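Local atomic coordinates of metal transporter CNNM3 (Homo sapiens, PDB entry 6DFD), a protein that probably mediates magnesium efflux across the membrane, its cyclic nucleotide-binding homology domain serving for dimerization and being required for the transport activity. Residues 81-86 with 196-201. The protein carries 6 engineered substitutions. Numbering follows the deposited sequence.
Sequences PSVNQE and RLQYLN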
loop_
_atom_site.group_PDB
_atom_site.type_symbol
_atom_site.label_atom_id
_atom_site.label_comp_id
_atom_site.label_asym_id
_atom_site.label_seq_id
_atom_site.Cartn_x
_atom_site.Cartn_y
_atom_site.Cartn_z
ATOM N N PRO A 81 24.806 8.315 -8.887
ATOM C CA PRO A 81 24.475 9.156 -7.724
ATOM C C PRO A 81 23.066 9.727 -7.742
ATOM O O PRO A 81 22.424 9.774 -6.684
ATOM C CB PRO A 81 25.535 10.265 -7.789
ATOM C CG PRO A 81 26.687 9.642 -8.481
ATOM C CD PRO A 81 26.105 8.690 -9.480
ATOM N N SER A 82 22.567 10.183 -8.897
ATOM C CA SER A 82 21.255 10.827 -8.932
ATOM C C SER A 82 20.118 9.852 -8.640
ATOM O O SER A 82 19.023 10.288 -8.268
ATOM C CB SER A 82 21.030 11.498 -10.288
ATOM O OG SER A 82 20.910 10.536 -11.318
ATOM N N VAL A 83 20.360 8.547 -8.782
ATOM C CA VAL A 83 19.327 7.548 -8.520
ATOM C C VAL A 83 19.224 7.237 -7.038
ATOM O O VAL A 83 18.184 6.748 -6.572
ATOM C CB VAL A 83 19.637 6.292 -9.355
ATOM C CG1 VAL A 83 18.736 5.117 -8.981
ATOM C CG2 VAL A 83 19.515 6.626 -10.831
ATOM N N ASN A 84 20.267 7.530 -6.282
ATOM C CA ASN A 84 20.308 7.258 -4.856
ATOM C C ASN A 84 19.929 8.538 -4.138
ATOM O O ASN A 84 20.691 9.508 -4.151
ATOM C CB ASN A 84 21.692 6.768 -4.453
ATOM C CG ASN A 84 21.938 5.354 -4.916
ATOM O OD1 ASN A 84 21.603 4.405 -4.211
ATOM N ND2 ASN A 84 22.489 5.203 -6.126
ATOM N N GLN A 85 18.751 8.542 -3.518
ATOM C CA GLN A 85 18.216 9.758 -2.927
ATOM C C GLN A 85 17.775 9.469 -1.503
ATOM O O GLN A 85 17.662 8.322 -1.082
ATOM C CB GLN A 85 17.039 10.313 -3.740
ATOM C CG GLN A 85 17.355 10.611 -5.211
ATOM C CD GLN A 85 17.995 11.964 -5.436
ATOM O OE1 GLN A 85 18.306 12.692 -4.490
ATOM N NE2 GLN A 85 18.188 12.317 -6.703
ATOM N N GLU A 86 17.524 10.530 -0.754
ATOM C CA GLU A 86 17.045 10.391 0.606
ATOM C C GLU A 86 15.896 11.354 0.829
ATOM O O GLU A 86 15.716 12.332 0.097
ATOM C CB GLU A 86 18.157 10.669 1.625
ATOM C CG GLU A 86 18.687 12.098 1.567
ATOM C CD GLU A 86 19.621 12.434 2.718
ATOM O OE1 GLU A 86 19.637 11.681 3.716
ATOM O OE2 GLU A 86 20.338 13.451 2.621
ATOM N N ARG A 196 11.733 8.755 -15.843
ATOM C CA ARG A 196 11.398 8.212 -17.150
ATOM C C ARG A 196 12.557 8.384 -18.123
ATOM O O ARG A 196 12.868 7.471 -18.893
ATOM C CB ARG A 196 10.137 8.890 -17.679
ATOM C CG ARG A 196 9.689 8.395 -19.044
ATOM C CD ARG A 196 8.280 8.867 -19.374
ATOM N NE ARG A 196 8.066 10.267 -19.015
ATOM C CZ ARG A 196 6.945 10.944 -19.250
ATOM N NH1 ARG A 196 5.920 10.357 -19.855
ATOM N NH2 ARG A 196 6.850 12.215 -18.882
ATOM N N LEU A 197 13.215 9.547 -18.101
ATOM C CA LEU A 197 14.330 9.767 -19.016
ATOM C C LEU A 197 15.495 8.846 -18.685
ATOM O O LEU A 197 16.148 8.318 -19.586
ATOM C CB LEU A 197 14.777 11.229 -18.976
ATOM C CG LEU A 197 13.889 12.242 -19.702
ATOM C CD1 LEU A 197 14.451 13.650 -19.540
ATOM C CD2 LEU A 197 13.749 11.901 -21.181
ATOM N N GLN A 198 15.770 8.635 -17.399
ATOM C CA GLN A 198 16.842 7.712 -17.033
ATOM C C GLN A 198 16.499 6.290 -17.453
ATOM O O GLN A 198 17.360 5.546 -17.939
ATOM C CB GLN A 198 17.096 7.768 -15.534
ATOM C CG GLN A 198 17.676 9.074 -15.039
ATOM C CD GLN A 198 17.673 9.149 -13.521
ATOM O OE1 GLN A 198 16.761 8.650 -12.867
ATOM N NE2 GLN A 198 18.706 9.759 -12.957
ATOM N N TYR A 199 15.241 5.895 -17.271
ATOM C CA TYR A 199 14.813 4.561 -17.679
ATOM C C TYR A 199 14.972 4.375 -19.184
ATOM O O TYR A 199 15.609 3.417 -19.637
ATOM C CB TYR A 199 13.360 4.340 -17.250
ATOM C CG TYR A 199 12.775 3.036 -17.731
ATOM C CD1 TYR A 199 13.108 1.833 -17.114
ATOM C CD2 TYR A 199 11.892 3.002 -18.794
ATOM C CE1 TYR A 199 12.578 0.641 -17.548
ATOM C CE2 TYR A 199 11.357 1.811 -19.236
ATOM C CZ TYR A 199 11.699 0.633 -18.605
ATOM O OH TYR A 199 11.173 -0.564 -19.055
ATOM N N LEU A 200 14.409 5.288 -19.974
ATOM C CA LEU A 200 14.479 5.160 -21.429
ATOM C C LEU A 200 15.921 5.214 -21.922
ATOM O O LEU A 200 16.295 4.492 -22.860
ATOM C CB LEU A 200 13.642 6.258 -22.087
ATOM C CG LEU A 200 12.159 6.268 -21.703
ATOM C CD1 LEU A 200 11.455 7.471 -22.311
ATOM C CD2 LEU A 200 11.460 4.979 -22.116
ATOM N N ASN A 201 16.744 6.072 -21.312
ATOM C CA ASN A 201 18.164 6.087 -21.650
ATOM C C ASN A 201 18.794 4.734 -21.375
ATOM O O ASN A 201 19.612 4.247 -22.166
ATOM C CB ASN A 201 18.888 7.178 -20.862
ATOM C CG ASN A 201 18.605 8.568 -21.398
ATOM O OD1 ASN A 201 18.422 8.753 -22.601
ATOM N ND2 ASN A 201 18.567 9.553 -20.507
#
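Where the last helix of the cyclic nucleotide-binding homology domain leaves the beta-barrel, Gln198 reaches from its first turn to Ser82 and Val83, just ahead of strand 84-87. The backbones stay well apart, with 8.9 Å between Val83 CA and Gln198 CA, and a single glutamine side chain bridges the interval. Its CG stands anti to its own carbonyl carbon (chi1 -67°), and the chain runs on extended (chi2 170°), which carries the amide out past the N-terminal end of the helix, toward Ser82 and Val83. NE2 comes within 2.9 Å of Ser82 OG, which lies beyond the nitrogen nearly in line with the CD-NE2 bond. Val83 meets the same amide obliquely: its CG2 is 3.9 Å from Gln198 NE2 and 4.0 Å from Gln198 OE1, above the amide plane but displaced past CD, on the side away from CG.

The topology explains the meeting. Strand 84-87 borders a four-stranded antiparallel sheet of the cupin-like barrel and pairs with strand 189-195, which passes directly into helix 196-207; Val83 shares backbone hydrogen bonds with Lys193. At the strand-to-helix junction Gln198 OE1 accepts a hydrogen bond from Thr195 N, the half of a capping box in which the N3 side chain accepts from the backbone N of the N-cap residue. OE1 thus serves the helix start, while NE2 lies close to the serine hydroxyl. With an alanine in place of Gln198, Thr195 N would probably lose its side-chain acceptor, and Val83 CG2 its neighbour.

Within segment 81-86, the bend before the strand is closed by Asn84 N donating to Pro81 O over 3.1 Å, while Gln85 NE2 adds a weak bond to Ser82 O at 2.7 Å, its N-H to acceptor angle only 127°.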